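Local atomic coordinates of 3-dehydroquinate dehydratase (Clostridium difficile, PDB entry 4H3D), a protein that catalyses the cis-dehydration of 3-dehydroquinate to 3-dehydroshikimate through an imine intermediate, the third step of the chorismate pathway to aromatic amino acids. Residues L116-L121 with L172-V177; E156-R161 with L189-E194; S160-M165 with R202-M207. One frame throughout, in Å; residues are numbered along the deposited sequence.

In the fold
Along the chain, residues 116-121 come first, on barrel strand 116-120, and interaction 1 closes a 50-residue loop from there onto strand 172-177, with strand 141-148 lying between the two in the parallel sheet. Helix 155-167 falls inside that loop. Its residues 156-161 reach forward to 189-194 in interaction 2, and its residues 160-165 to 202-207 in interaction 3; both therefore cross interaction 1, and they share Ser-160 and Arg-161. Together the contacts run from the barrel interior, through strands 172-177 and 205-208, to the outer helices 155-167 and 182-199. Interactions 1 and 3 both touch the bound pyranone, whereas interaction 2 lies in the helical layer.

Interaction 1 of 3, residues L116-L121 with L172-V177; sequences LIDVEL and LPKIAV. With SHL (5-hydroxy-6-methyl-4-oxo-4H-pyran-2-carboxylic acid), chain I.
Leu-116 overlaps Leu-172 inside the barrel, its CD2 methyl lying 3.9 Å from CD1 of Leu-172, and this is the apolar half of the contact. The two strands are not sheet neighbours: strand 141-148 runs between them, the closest pair of CA atoms, those of Asp-118 and Lys-174, is 9.0 Å apart, and no direct hydrogen bond joins the segments. What bridges them is side chains and one water. Asp-118 swings its carboxylate across the line of the Lys-174 chain, roughly perpendicular to it, and OD2 of Asp-118 comes to 4.1 Å from CD of Lys-174. The polar ends stay apart, OD2 of Asp-118 being 4.3 Å from NZ of Lys-174. The water links the two, donating to Asp-118 OD2 at 2.8 Å and accepting from Lys-174 NZ, also at 2.8 Å. Asp-118 is fixed from outside the two segments as well, with OD2 in a salt bridge to Arg-86, a substrate-binding residue, and OD1 hydrogen-bonded to Ser-145. Lys-174 is fully extended, with chi1 at 174° and every later torsion near 180°, which carries NZ away from its strand to the ligand. There it is covalently joined to the exocyclic carbon CAL of the pyranone, the NZ to CAL distance being 1.4 Å. The ring of Phe-229 lies against the lysine in a cation-pi geometry. Since this same nitrogen forms the imine with 3-dehydroquinate, the adduct occupies the Schiff-base position and should exclude substrate from it.

Interaction 2 of 3, residues E156-R161 with L189-E194; sequences EEIVSR and LEATNE
This is a buried helix-helix contact in the outer layer of the barrel, between consecutive helices 155-167 and 182-199, one layer out from the active site, the side chains of Ile-158 and Lys-174 coming within about 10 Å. The short helical segments run in broadly the same direction, with a signed crossing angle of -44° and axes 9.0 Å apart at closest approach. The small side chain of Ala-191 marks the crossing, and the nearest CA atoms, those of Val-159 and Ala-191, are 6.1 Å apart. The CB methyl of Ala-191 meets one flank of Ile-158, lying 3.7 Å from the CG2 branch of that residue and 4.0 Å from its CD1, so both branches of the isoleucine bear on one methyl group. CG1 of Ile-158 is turned beside the backbone N (chi1 -66°), which leaves CG2 anti to that N and facing the alanine. Val-159 meets the backbone of the other helix most closely: its CG2 is 3.9 Å from the carbonyl O of Ala-191. The same CG2 passes Glu-194, whose OE2 is 4.3 Å away, while the other carboxylate oxygen of Glu-194 forms a salt bridge with Lys-155, the residue just before the 156-161 segment. Met-195 and Tyr-199 extend the surface around Val-159. Beside Ala-191, Glu-190 forms a salt bridge with Lys-183 of the second subunit, placing this helix at the dimer interface. Roughly parallel helices that come before and after the strand joining them, here 172-177, are the repeating outer-layer arrangement of an alpha/beta TIM barrel, the fold of type I dehydroquinases.

Interaction 3 of 3, residues S160-M165 with R202-M207; sequences SRLCRM and RPIITM. With SHL (5-hydroxy-6-methyl-4-oxo-4H-pyran-2-carboxylic acid), chain I.
Residues 160-165 are a run of helix 155-167, while 202-207 lead from a loop into strand 205-208; the backbones stay well separated, the nearest CA atoms, of Leu-162 and Ile-204, being 7.9 Å apart, and no hydrogen bond crosses. Side chains close the gap. Leu-162 points inward from the helix, and its CD1 branch does the touching: it lies 4.4 Å from CD1 of Ile-204 and 4.3 Å from CG2 of Thr-206. With chi2 at 169°, CD1 lies anti to CA, at the far end of the side chain, where it reaches both residues. These distances describe a loose apolar seam, to which Met-195 of helix 182-199 adds by packing on both Leu-162 and Ile-204, and Pro-173 by packing on Leu-162. The polar end of Thr-206 has its own partner, as the OG1 hydroxyls of Thr-206 and Thr-192, on that same helix, share a hydrogen bond. Successive residues of the strand lie on its two faces. Thr-206 serves the helical layer, whereas Met-207 faces the active site, where its SD lies 3.3 Å from CAK of the bound pyranone, a doubtful value because the methionine side chain adopts two conformations. A strand with one face on the surrounding helices and the other on the central ligand pocket is characteristic of the TIM barrel.

Interaction 1 of 3, residues L116-L121 with L172-V177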
# COMPACT_ATOMS: atom_id res chain seq x y z
N LEU B 116 -10.84 -0.01 25.80
CA LEU B 116 -11.18 1.18 25.01
C LEU B 116 -12.65 1.16 24.65
O LEU B 116 -13.27 0.10 24.58
CB LEU B 116 -10.42 1.24 23.67
CG LEU B 116 -8.94 0.90 23.61
CD1 LEU B 116 -8.74 -0.60 23.35
CD2 LEU B 116 -8.26 1.69 22.51
N ILE B 117 -13.20 2.34 24.40
CA ILE B 117 -14.54 2.48 23.87
C ILE B 117 -14.48 3.46 22.72
O ILE B 117 -13.62 4.33 22.70
CB ILE B 117 -15.59 3.00 24.92
CG1 ILE B 117 -15.14 4.34 25.54
CG2 ILE B 117 -15.82 1.97 25.97
CD1 ILE B 117 -16.26 5.04 26.40
N ASP B 118 -15.40 3.31 21.77
CA ASP B 118 -15.48 4.21 20.62
C ASP B 118 -16.74 5.06 20.77
O ASP B 118 -17.85 4.52 20.84
CB ASP B 118 -15.47 3.39 19.30
CG ASP B 118 -15.71 4.26 18.04
OD1 ASP B 118 -16.65 5.07 18.03
OD2 ASP B 118 -14.99 4.06 17.02
N VAL B 119 -16.55 6.38 20.86
CA VAL B 119 -17.68 7.30 20.95
C VAL B 119 -17.67 8.22 19.71
O VAL B 119 -16.64 8.68 19.28
CB VAL B 119 -17.66 8.11 22.28
CG1 VAL B 119 -17.56 7.15 23.48
CG2 VAL B 119 -16.55 9.07 22.32
N GLU B 120 -18.85 8.48 19.17
CA GLU B 120 -18.98 9.26 17.94
C GLU B 120 -19.01 10.77 18.17
O GLU B 120 -19.83 11.26 18.95
CB GLU B 120 -20.24 8.80 17.21
CG GLU B 120 -20.11 7.42 16.68
CD GLU B 120 -21.45 6.76 16.40
OE1 GLU B 120 -22.50 7.40 16.63
OE2 GLU B 120 -21.44 5.59 15.96
N LEU B 121 -18.14 11.50 17.46
CA LEU B 121 -18.09 12.98 17.50
C LEU B 121 -19.48 13.61 17.33
O LEU B 121 -19.84 14.59 18.00
CB LEU B 121 -17.18 13.49 16.39
CG LEU B 121 -16.96 15.00 16.31
CD1 LEU B 121 -16.29 15.52 17.58
CD2 LEU B 121 -16.14 15.35 15.08
N LEU B 172 -7.50 8.63 21.13
CA LEU B 172 -7.26 8.21 19.75
C LEU B 172 -8.33 8.72 18.79
O LEU B 172 -9.38 8.07 18.61
CB LEU B 172 -7.23 6.66 19.68
CG LEU B 172 -6.13 5.92 20.44
CD1 LEU B 172 -6.42 4.40 20.48
CD2 LEU B 172 -4.74 6.20 19.85
N PRO B 173 -8.10 9.89 18.19
CA PRO B 173 -9.00 10.39 17.16
C PRO B 173 -9.07 9.42 15.99
O PRO B 173 -8.03 8.88 15.58
CB PRO B 173 -8.33 11.67 16.70
CG PRO B 173 -7.52 12.12 17.83
CD PRO B 173 -7.06 10.87 18.53
N LYS B 174 -10.27 9.19 15.46
CA LYS B 174 -10.44 8.28 14.35
C LYS B 174 -11.34 8.87 13.29
O LYS B 174 -12.42 9.38 13.61
CB LYS B 174 -11.07 6.97 14.82
CG LYS B 174 -11.42 5.98 13.66
CD LYS B 174 -12.09 4.75 14.16
CE LYS B 174 -12.43 3.81 13.01
NZ LYS B 174 -13.16 2.59 13.47
N ILE B 175 -10.92 8.79 12.04
CA ILE B 175 -11.75 9.24 10.94
C ILE B 175 -11.71 8.28 9.79
O ILE B 175 -10.66 7.73 9.43
CB ILE B 175 -11.44 10.71 10.48
CG1 ILE B 175 -12.61 11.25 9.65
CG2 ILE B 175 -10.13 10.83 9.72
CD1 ILE B 175 -12.57 12.74 9.40
N ALA B 176 -12.89 8.00 9.26
CA ALA B 176 -13.05 7.11 8.11
C ALA B 176 -13.87 7.86 7.05
O ALA B 176 -14.96 8.36 7.34
CB ALA B 176 -13.76 5.81 8.52
N VAL B 177 -13.34 7.93 5.83
CA VAL B 177 -13.98 8.68 4.75
C VAL B 177 -14.09 7.84 3.48
O VAL B 177 -13.40 6.83 3.33
CB VAL B 177 -13.20 9.99 4.45
CG1 VAL B 177 -13.20 10.88 5.71
CG2 VAL B 177 -11.76 9.69 3.99
OAD SHL I . -12.47 -1.25 8.68
CAH SHL I . -13.43 -0.53 8.30
OAA SHL I . -13.93 -0.65 7.16
CAK SHL I . -13.96 0.46 9.23
OAG SHL I . -13.34 0.56 10.52
CAF SHL I . -13.96 1.37 11.50
CAL SHL I . -13.45 1.36 12.76
CAJ SHL I . -15.08 2.03 11.15
OAC SHL I . -15.71 2.78 12.05
CAI SHL I . -15.59 1.95 9.88
CAE SHL I . -15.04 1.18 8.93
OAB SHL I . -16.67 2.64 9.56
O HOH W 1 -13.33 1.95 16.22

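Interaction 2 of 3, residues E156-R161 with L189-E194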
# COMPACT_ATOMS: atom_id res chain seq x y z
N GLU B 156 -7.99 20.17 5.09
CA GLU B 156 -8.16 21.04 6.24
C GLU B 156 -9.39 20.67 7.08
O GLU B 156 -9.36 20.85 8.30
CB GLU B 156 -8.12 22.55 5.88
CG GLU B 156 -8.74 22.90 4.56
CD GLU B 156 -7.82 22.55 3.37
OE1 GLU B 156 -6.67 23.08 3.29
OE2 GLU B 156 -8.27 21.78 2.51
N GLU B 157 -10.44 20.14 6.44
CA GLU B 157 -11.63 19.68 7.17
C GLU B 157 -11.28 18.45 7.98
O GLU B 157 -11.65 18.34 9.14
CB GLU B 157 -12.77 19.32 6.21
CG GLU B 157 -13.29 20.47 5.39
CD GLU B 157 -14.40 20.01 4.46
OE1 GLU B 157 -15.50 19.70 4.97
OE2 GLU B 157 -14.16 19.99 3.23
N ILE B 158 -10.57 17.51 7.37
CA ILE B 158 -10.15 16.28 8.07
C ILE B 158 -9.28 16.67 9.29
O ILE B 158 -9.53 16.23 10.43
CB ILE B 158 -9.41 15.33 7.13
CG1 ILE B 158 -10.37 14.82 6.04
CG2 ILE B 158 -8.84 14.12 7.90
CD1 ILE B 158 -9.68 14.07 4.93
N VAL B 159 -8.29 17.53 9.06
CA VAL B 159 -7.42 17.98 10.15
C VAL B 159 -8.24 18.70 11.25
O VAL B 159 -7.98 18.50 12.44
CB VAL B 159 -6.26 18.89 9.65
CG1 VAL B 159 -5.52 19.51 10.84
CG2 VAL B 159 -5.29 18.10 8.77
N SER B 160 -9.25 19.50 10.85
CA SER B 160 -10.06 20.24 11.83
C SER B 160 -10.87 19.28 12.72
O SER B 160 -11.00 19.52 13.93
CB SER B 160 -10.98 21.31 11.15
OG SER B 160 -12.09 20.73 10.45
N ARG B 161 -11.38 18.20 12.14
CA ARG B 161 -12.13 17.23 12.92
C ARG B 161 -11.22 16.46 13.87
O ARG B 161 -11.55 16.27 15.02
CB ARG B 161 -12.89 16.28 12.02
CG ARG B 161 -13.96 16.98 11.25
CD ARG B 161 -14.86 16.04 10.54
NE ARG B 161 -15.64 16.77 9.56
CZ ARG B 161 -16.41 16.21 8.64
NH1 ARG B 161 -16.54 14.90 8.58
NH2 ARG B 161 -17.06 16.98 7.78
N LEU B 189 -4.61 10.41 2.96
CA LEU B 189 -3.23 10.14 3.37
C LEU B 189 -2.44 11.42 3.65
O LEU B 189 -1.66 11.49 4.61
CB LEU B 189 -2.50 9.27 2.33
CG LEU B 189 -3.01 7.82 2.19
CD1 LEU B 189 -2.19 7.09 1.11
CD2 LEU B 189 -2.94 7.06 3.52
N GLU B 190 -2.65 12.45 2.83
CA GLU B 190 -2.00 13.76 3.03
C GLU B 190 -2.43 14.42 4.36
O GLU B 190 -1.60 14.97 5.11
CB GLU B 190 -2.33 14.70 1.86
CG GLU B 190 -1.60 16.06 1.95
CD GLU B 190 -2.09 17.08 0.93
OE1 GLU B 190 -1.41 18.13 0.76
OE2 GLU B 190 -3.16 16.86 0.32
N ALA B 191 -3.73 14.37 4.62
CA ALA B 191 -4.31 14.90 5.86
C ALA B 191 -3.76 14.14 7.05
O ALA B 191 -3.39 14.74 8.06
CB ALA B 191 -5.83 14.81 5.81
N THR B 192 -3.70 12.81 6.93
CA THR B 192 -3.16 11.96 7.99
C THR B 192 -1.74 12.38 8.37
O THR B 192 -1.43 12.58 9.55
CB THR B 192 -3.14 10.47 7.55
OG1 THR B 192 -4.47 10.02 7.26
CG2 THR B 192 -2.52 9.59 8.62
N ASN B 193 -0.89 12.55 7.37
CA ASN B 193 0.50 12.87 7.65
C ASN B 193 0.69 14.29 8.16
O ASN B 193 1.56 14.54 9.02
CB ASN B 193 1.39 12.59 6.45
CG ASN B 193 2.86 12.57 6.82
OD1 ASN B 193 3.60 13.41 6.40
ND2 ASN B 193 3.26 11.61 7.66
N GLU B 194 -0.10 15.22 7.66
CA GLU B 194 -0.04 16.61 8.14
C GLU B 194 -0.42 16.66 9.63
O GLU B 194 0.25 17.32 10.43
CB GLU B 194 -0.94 17.51 7.31
CG GLU B 194 -0.94 18.96 7.76
CD GLU B 194 -1.59 19.89 6.73
OE1 GLU B 194 -1.28 19.76 5.52
OE2 GLU B 194 -2.39 20.76 7.15

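Interaction 3 of 3, residues S160-M165 with R202-M207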
# COMPACT_ATOMS: atom_id res chain seq x y z
N SER B 160 -9.25 19.50 10.85
CA SER B 160 -10.06 20.24 11.83
C SER B 160 -10.87 19.28 12.72
O SER B 160 -11.00 19.52 13.93
CB SER B 160 -10.98 21.31 11.15
OG SER B 160 -12.09 20.73 10.45
N ARG B 161 -11.38 18.20 12.14
CA ARG B 161 -12.13 17.23 12.92
C ARG B 161 -11.22 16.46 13.87
O ARG B 161 -11.55 16.27 15.02
CB ARG B 161 -12.89 16.28 12.02
CG ARG B 161 -13.96 16.98 11.25
CD ARG B 161 -14.86 16.04 10.54
NE ARG B 161 -15.64 16.77 9.56
CZ ARG B 161 -16.41 16.21 8.64
NH1 ARG B 161 -16.54 14.90 8.58
NH2 ARG B 161 -17.06 16.98 7.78
N LEU B 162 -10.06 16.05 13.38
CA LEU B 162 -9.10 15.32 14.23
C LEU B 162 -8.62 16.22 15.39
O LEU B 162 -8.48 15.75 16.52
CB LEU B 162 -7.92 14.82 13.39
CG LEU B 162 -8.25 13.74 12.35
CD1 LEU B 162 -7.06 13.50 11.39
CD2 LEU B 162 -8.70 12.44 13.04
N CYS B 163 -8.38 17.51 15.10
CA CYS B 163 -8.01 18.46 16.16
C CYS B 163 -9.15 18.61 17.19
O CYS B 163 -8.90 18.67 18.40
CB CYS B 163 -7.65 19.82 15.58
SG CYS B 163 -6.09 19.84 14.71
N ARG B 164 -10.39 18.65 16.71
CA ARG B 164 -11.52 18.77 17.63
C ARG B 164 -11.60 17.54 18.56
O ARG B 164 -11.90 17.66 19.78
CB ARG B 164 -12.84 18.97 16.86
CG ARG B 164 -14.07 19.20 17.75
CD ARG B 164 -13.89 20.40 18.69
NE ARG B 164 -14.98 20.49 19.66
CZ ARG B 164 -14.90 21.11 20.83
NH1 ARG B 164 -15.95 21.13 21.64
NH2 ARG B 164 -13.77 21.70 21.22
N MET B 165 -11.30 16.37 18.00
CA MET B 165 -11.30 15.12 18.77
C MET B 165 -10.23 15.18 19.86
O MET B 165 -10.46 14.72 20.98
CB MET B 165 -11.08 13.93 17.86
CG MET B 165 -12.26 13.66 16.93
SD MET B 165 -11.73 12.54 15.66
CE MET B 165 -13.23 12.22 14.77
N ARG B 202 -0.90 13.00 20.01
CA ARG B 202 -1.28 11.63 20.38
C ARG B 202 -1.48 10.82 19.09
O ARG B 202 -1.51 11.40 17.99
CB ARG B 202 -2.57 11.65 21.20
CG ARG B 202 -3.79 12.08 20.41
CD ARG B 202 -4.85 12.64 21.34
NE ARG B 202 -4.45 13.94 21.90
CZ ARG B 202 -5.09 14.58 22.88
NH1 ARG B 202 -4.65 15.76 23.31
NH2 ARG B 202 -6.15 14.04 23.45
N PRO B 203 -1.63 9.50 19.21
CA PRO B 203 -1.79 8.72 17.98
C PRO B 203 -3.17 8.94 17.39
O PRO B 203 -4.13 9.24 18.12
CB PRO B 203 -1.61 7.27 18.44
CG PRO B 203 -1.12 7.36 19.89
CD PRO B 203 -1.68 8.64 20.40
N ILE B 204 -3.25 8.81 16.07
CA ILE B 204 -4.48 8.97 15.33
C ILE B 204 -4.73 7.75 14.47
O ILE B 204 -3.79 6.97 14.19
CB ILE B 204 -4.47 10.24 14.43
CG1 ILE B 204 -3.42 10.10 13.31
CG2 ILE B 204 -4.19 11.51 15.30
CD1 ILE B 204 -3.38 11.27 12.36
N ILE B 205 -5.99 7.58 14.10
CA ILE B 205 -6.47 6.46 13.30
C ILE B 205 -7.22 7.03 12.11
O ILE B 205 -8.18 7.79 12.28
CB ILE B 205 -7.48 5.60 14.10
CG1 ILE B 205 -6.87 5.12 15.41
CG2 ILE B 205 -8.00 4.44 13.25
CD1 ILE B 205 -7.95 4.62 16.45
N THR B 206 -6.81 6.66 10.89
CA THR B 206 -7.50 7.14 9.69
C THR B 206 -7.60 6.07 8.66
O THR B 206 -6.74 5.15 8.61
CB THR B 206 -6.75 8.30 9.00
OG1 THR B 206 -5.53 7.82 8.42
CG2 THR B 206 -6.46 9.44 10.01
N MET B 207 -8.64 6.14 7.84
CA MET B 207 -8.81 5.22 6.73
C MET B 207 -9.67 5.81 5.63
O MET B 207 -10.51 6.68 5.87
CB MET B 207 -9.41 3.89 7.16
CG MET B 207 -10.88 3.94 7.47
SD MET B 207 -11.51 2.34 8.01
CE MET B 207 -10.54 2.08 9.49
OAD SHL I . -12.47 -1.25 8.68
CAH SHL I . -13.43 -0.53 8.30
OAA SHL I . -13.93 -0.65 7.16
CAK SHL I . -13.96 0.46 9.23
OAG SHL I . -13.34 0.56 10.52
CAF SHL I . -13.96 1.37 11.50
CAL SHL I . -13.45 1.36 12.76
CAJ SHL I . -15.08 2.03 11.15
OAC SHL I . -15.71 2.78 12.05
CAI SHL I . -15.59 1.95 9.88
CAE SHL I . -15.04 1.18 8.93
OAB SHL I . -16.67 2.64 9.56